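PDB 7RAG: germination-specific N-acetylmuramoyl-L-alanine amidase, Autolysin from Clostridioides difficile, which probably hydrolyses the amide bond between N-acetylmuramic acid and L-alanine in cortex peptidoglycan, as a zinc-dependent amidase whose activity is switched on allosterically by the lipoprotein GerS. Local coordinates for residues 122-136 with 166-178. Numbering follows the deposited sequence.
Sequences QTFYPKDKQDSKELS and DNNIPSVLIECGF
F124 brings CD2 and CE2 of its ring obliquely against L173 and E175. Its CD2 is 3.6 Å from CD2 of L173. CE2 comes within 3.5 Å of CD of E175. A chi1 of -50° sets CG beside the F124 backbone N and lets the ring run alongside the leucine; the carboxylate of E175 is turned 70° from the ring plane. R158 makes a cation-pi contact with the same ring. Beneath these side chains, strands 122-126 and 171-178 pair antiparallel. Q122 and E175 exchange two backbone hydrogen bonds, as do F124 and L173, flanking the non-hydrogen-bonded pair T123–I174. On the opposite face T123 CG2 lies 3.9 Å from I174 CG1, under helix 130-147, while T123 OG1 is hydrogen-bonded to OE1 of Q140.

Past P126 the chain turns into that helix, and the ladder gives way to a backbone-to-side-chain bond: S171 N donates to S132 OG (2.8 Å, 166° at the hydrogen). L135 crosses V172 at about a right angle, its CD2 3.6 Å from V172 CG1.

In the mixed sheet of this Amidase_3-family domain, 171-178 lies between antiparallel 122-126 and parallel 104-111, where L173 touches the zinc ligand H109. The nearest atom of the E175 side chain is about 6 Å from the zinc ion. Backbone pairing and F124 packing thus hold E175 near the metal, though it is not among the ligands H25, E41 and H109.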
# COMPACT_ATOMS: atom_id res chain seq x y z
N GLN B 122 -24.07 -17.73 -7.60
CA GLN B 122 -24.96 -16.70 -8.09
C GLN B 122 -25.49 -15.89 -6.91
O GLN B 122 -25.97 -16.46 -5.94
CB GLN B 122 -26.11 -17.33 -8.86
CG GLN B 122 -27.17 -16.34 -9.27
CD GLN B 122 -26.69 -15.44 -10.37
OE1 GLN B 122 -26.29 -15.92 -11.44
NE2 GLN B 122 -26.69 -14.13 -10.12
N THR B 123 -25.43 -14.56 -7.01
CA THR B 123 -25.98 -13.68 -5.99
C THR B 123 -27.28 -13.04 -6.48
O THR B 123 -27.47 -12.80 -7.67
CB THR B 123 -24.97 -12.61 -5.60
OG1 THR B 123 -23.67 -13.19 -5.61
CG2 THR B 123 -25.24 -12.10 -4.20
N PHE B 124 -28.18 -12.78 -5.54
CA PHE B 124 -29.45 -12.14 -5.82
C PHE B 124 -29.65 -11.02 -4.80
O PHE B 124 -29.12 -11.06 -3.69
CB PHE B 124 -30.64 -13.10 -5.74
CG PHE B 124 -30.47 -14.38 -6.53
CD1 PHE B 124 -30.94 -14.48 -7.82
CD2 PHE B 124 -29.87 -15.48 -5.96
CE1 PHE B 124 -30.81 -15.66 -8.53
CE2 PHE B 124 -29.73 -16.65 -6.67
CZ PHE B 124 -30.20 -16.75 -7.95
N TYR B 125 -30.47 -10.06 -5.19
CA TYR B 125 -30.84 -8.91 -4.38
C TYR B 125 -32.32 -8.65 -4.61
O TYR B 125 -32.85 -8.96 -5.68
CB TYR B 125 -30.02 -7.67 -4.75
CG TYR B 125 -30.32 -7.14 -6.15
CD1 TYR B 125 -31.24 -6.11 -6.34
CD2 TYR B 125 -29.68 -7.67 -7.27
CE1 TYR B 125 -31.52 -5.64 -7.59
CE2 TYR B 125 -29.95 -7.20 -8.53
CZ TYR B 125 -30.87 -6.18 -8.69
OH TYR B 125 -31.14 -5.69 -9.94
N PRO B 126 -33.02 -8.08 -3.62
CA PRO B 126 -34.45 -7.82 -3.80
C PRO B 126 -34.66 -6.73 -4.84
O PRO B 126 -34.01 -5.69 -4.80
CB PRO B 126 -34.90 -7.37 -2.41
CG PRO B 126 -33.67 -6.73 -1.83
CD PRO B 126 -32.51 -7.51 -2.36
N LYS B 127 -35.60 -6.97 -5.76
CA LYS B 127 -35.84 -6.05 -6.87
C LYS B 127 -35.91 -4.60 -6.38
O LYS B 127 -36.47 -4.32 -5.32
CB LYS B 127 -37.14 -6.43 -7.59
CG LYS B 127 -37.42 -5.60 -8.84
CD LYS B 127 -38.72 -6.02 -9.55
CE LYS B 127 -39.96 -5.36 -8.93
NZ LYS B 127 -40.81 -4.65 -9.96
N ASP B 128 -35.27 -3.70 -7.13
CA ASP B 128 -35.37 -2.24 -6.96
C ASP B 128 -34.84 -1.73 -5.63
O ASP B 128 -35.28 -0.67 -5.17
CB ASP B 128 -36.82 -1.76 -7.13
CG ASP B 128 -37.32 -1.92 -8.53
OD1 ASP B 128 -36.51 -1.82 -9.47
OD2 ASP B 128 -38.55 -2.12 -8.69
N LYS B 129 -33.93 -2.43 -4.97
CA LYS B 129 -33.25 -1.91 -3.79
C LYS B 129 -31.80 -1.69 -4.19
O LYS B 129 -31.07 -2.65 -4.45
CB LYS B 129 -33.37 -2.86 -2.60
CG LYS B 129 -34.78 -3.30 -2.27
CD LYS B 129 -35.75 -2.13 -2.18
CE LYS B 129 -36.12 -1.80 -0.74
NZ LYS B 129 -35.03 -1.08 0.00
N GLN B 130 -31.39 -0.42 -4.25
CA GLN B 130 -30.11 -0.08 -4.86
C GLN B 130 -28.94 -0.53 -3.99
O GLN B 130 -27.97 -1.12 -4.49
CB GLN B 130 -30.04 1.42 -5.12
CG GLN B 130 -29.01 1.79 -6.16
CD GLN B 130 -29.40 1.29 -7.54
OE1 GLN B 130 -28.55 0.88 -8.33
NE2 GLN B 130 -30.70 1.32 -7.84
N ASP B 131 -29.02 -0.26 -2.69
CA ASP B 131 -27.96 -0.65 -1.78
C ASP B 131 -27.71 -2.15 -1.86
O ASP B 131 -26.55 -2.59 -1.96
CB ASP B 131 -28.32 -0.23 -0.34
CG ASP B 131 -29.76 -0.66 0.07
OD1 ASP B 131 -30.66 -0.70 -0.82
OD2 ASP B 131 -30.01 -0.95 1.28
N SER B 132 -28.77 -2.94 -1.88
CA SER B 132 -28.61 -4.39 -1.94
C SER B 132 -28.01 -4.81 -3.26
O SER B 132 -27.22 -5.76 -3.31
CB SER B 132 -29.95 -5.07 -1.70
OG SER B 132 -30.46 -4.70 -0.43
N LYS B 133 -28.36 -4.12 -4.35
CA LYS B 133 -27.74 -4.43 -5.64
C LYS B 133 -26.24 -4.16 -5.60
O LYS B 133 -25.44 -4.98 -6.07
CB LYS B 133 -28.42 -3.65 -6.76
CG LYS B 133 -28.09 -4.20 -8.16
CD LYS B 133 -28.75 -3.41 -9.29
CE LYS B 133 -28.12 -2.03 -9.43
NZ LYS B 133 -28.93 -1.05 -10.20
N GLU B 134 -25.84 -3.03 -5.00
CA GLU B 134 -24.41 -2.75 -4.88
C GLU B 134 -23.71 -3.84 -4.08
O GLU B 134 -22.65 -4.35 -4.48
CB GLU B 134 -24.18 -1.39 -4.22
CG GLU B 134 -24.78 -0.21 -4.94
CD GLU B 134 -24.66 1.10 -4.13
OE1 GLU B 134 -24.01 1.09 -3.05
OE2 GLU B 134 -25.24 2.12 -4.60
N LEU B 135 -24.28 -4.21 -2.94
CA LEU B 135 -23.67 -5.25 -2.10
C LEU B 135 -23.56 -6.55 -2.87
O LEU B 135 -22.51 -7.21 -2.85
CB LEU B 135 -24.48 -5.46 -0.83
CG LEU B 135 -24.11 -6.65 0.08
CD1 LEU B 135 -22.73 -6.55 0.68
CD2 LEU B 135 -25.12 -6.70 1.18
N SER B 136 -24.63 -6.91 -3.56
CA SER B 136 -24.63 -8.14 -4.33
C SER B 136 -23.52 -8.11 -5.35
O SER B 136 -22.80 -9.10 -5.51
CB SER B 136 -25.98 -8.36 -4.99
OG SER B 136 -26.12 -7.54 -6.13
N ASP B 166 -38.52 -5.98 1.67
CA ASP B 166 -38.90 -4.91 2.59
C ASP B 166 -38.20 -4.99 3.95
O ASP B 166 -38.83 -4.94 5.00
CB ASP B 166 -40.41 -4.91 2.77
CG ASP B 166 -41.14 -4.64 1.48
OD1 ASP B 166 -40.70 -3.74 0.73
OD2 ASP B 166 -42.16 -5.32 1.22
N ASN B 167 -36.87 -5.05 3.91
CA ASN B 167 -36.11 -5.24 5.13
C ASN B 167 -35.56 -3.96 5.74
O ASN B 167 -35.18 -3.99 6.92
CB ASN B 167 -34.94 -6.18 4.89
CG ASN B 167 -35.36 -7.60 4.81
OD1 ASN B 167 -36.41 -7.99 5.35
ND2 ASN B 167 -34.56 -8.40 4.13
N ASN B 168 -35.45 -2.88 4.97
CA ASN B 168 -34.85 -1.61 5.38
C ASN B 168 -33.35 -1.69 5.56
O ASN B 168 -32.74 -0.70 5.97
CB ASN B 168 -35.44 -1.05 6.68
CG ASN B 168 -36.92 -0.72 6.56
OD1 ASN B 168 -37.34 -0.04 5.62
ND2 ASN B 168 -37.73 -1.24 7.49
N ILE B 169 -32.72 -2.83 5.29
CA ILE B 169 -31.27 -2.93 5.33
C ILE B 169 -30.80 -3.66 4.08
O ILE B 169 -31.59 -4.33 3.41
CB ILE B 169 -30.77 -3.65 6.60
CG1 ILE B 169 -31.52 -4.98 6.79
CG2 ILE B 169 -30.89 -2.71 7.81
CD1 ILE B 169 -30.91 -5.88 7.85
N PRO B 170 -29.52 -3.51 3.71
CA PRO B 170 -29.04 -4.21 2.52
C PRO B 170 -29.16 -5.72 2.69
O PRO B 170 -28.70 -6.30 3.67
CB PRO B 170 -27.57 -3.76 2.41
CG PRO B 170 -27.55 -2.47 3.12
CD PRO B 170 -28.51 -2.58 4.24
N SER B 171 -29.78 -6.37 1.71
CA SER B 171 -30.16 -7.76 1.86
C SER B 171 -29.81 -8.51 0.59
O SER B 171 -30.19 -8.08 -0.49
CB SER B 171 -31.67 -7.88 2.14
OG SER B 171 -32.01 -7.22 3.34
N VAL B 172 -29.10 -9.63 0.72
CA VAL B 172 -28.70 -10.41 -0.44
C VAL B 172 -28.83 -11.89 -0.13
O VAL B 172 -28.68 -12.33 1.02
CB VAL B 172 -27.26 -10.11 -0.91
CG1 VAL B 172 -27.08 -8.62 -1.16
CG2 VAL B 172 -26.28 -10.60 0.14
N LEU B 173 -29.10 -12.66 -1.18
CA LEU B 173 -29.09 -14.11 -1.12
C LEU B 173 -27.94 -14.60 -1.98
O LEU B 173 -27.73 -14.10 -3.08
CB LEU B 173 -30.40 -14.69 -1.64
CG LEU B 173 -30.39 -16.22 -1.81
CD1 LEU B 173 -30.78 -16.81 -0.51
CD2 LEU B 173 -31.33 -16.70 -2.92
N ILE B 174 -27.20 -15.59 -1.48
CA ILE B 174 -26.10 -16.18 -2.24
C ILE B 174 -26.37 -17.66 -2.41
O ILE B 174 -26.42 -18.40 -1.42
CB ILE B 174 -24.75 -15.95 -1.57
CG1 ILE B 174 -24.62 -14.50 -1.13
CG2 ILE B 174 -23.63 -16.30 -2.52
CD1 ILE B 174 -23.31 -14.21 -0.54
N GLU B 175 -26.51 -18.10 -3.66
CA GLU B 175 -26.57 -19.51 -4.01
C GLU B 175 -25.18 -19.93 -4.44
O GLU B 175 -24.74 -19.61 -5.54
CB GLU B 175 -27.59 -19.76 -5.12
CG GLU B 175 -28.98 -19.51 -4.63
CD GLU B 175 -30.04 -19.97 -5.60
OE1 GLU B 175 -29.68 -20.37 -6.74
OE2 GLU B 175 -31.23 -19.92 -5.19
N CYS B 176 -24.50 -20.67 -3.56
CA CYS B 176 -23.06 -20.82 -3.66
C CYS B 176 -22.63 -21.72 -4.80
O CYS B 176 -21.52 -21.55 -5.30
CB CYS B 176 -22.53 -21.34 -2.33
SG CYS B 176 -22.97 -20.20 -1.00
N GLY B 177 -23.48 -22.63 -5.25
CA GLY B 177 -23.16 -23.53 -6.34
C GLY B 177 -24.35 -24.42 -6.59
O GLY B 177 -25.40 -24.28 -5.95
N PHE B 178 -24.19 -25.36 -7.52
CA PHE B 178 -25.25 -26.29 -7.90
C PHE B 178 -24.92 -27.69 -7.41
O PHE B 178 -23.92 -28.28 -7.82
CB PHE B 178 -25.45 -26.31 -9.42
CG PHE B 178 -26.10 -25.08 -9.97
CD1 PHE B 178 -27.40 -25.11 -10.45
CD2 PHE B 178 -25.40 -23.89 -10.05
CE1 PHE B 178 -28.01 -23.99 -10.98
CE2 PHE B 178 -26.00 -22.76 -10.58
CZ PHE B 178 -27.31 -22.81 -11.04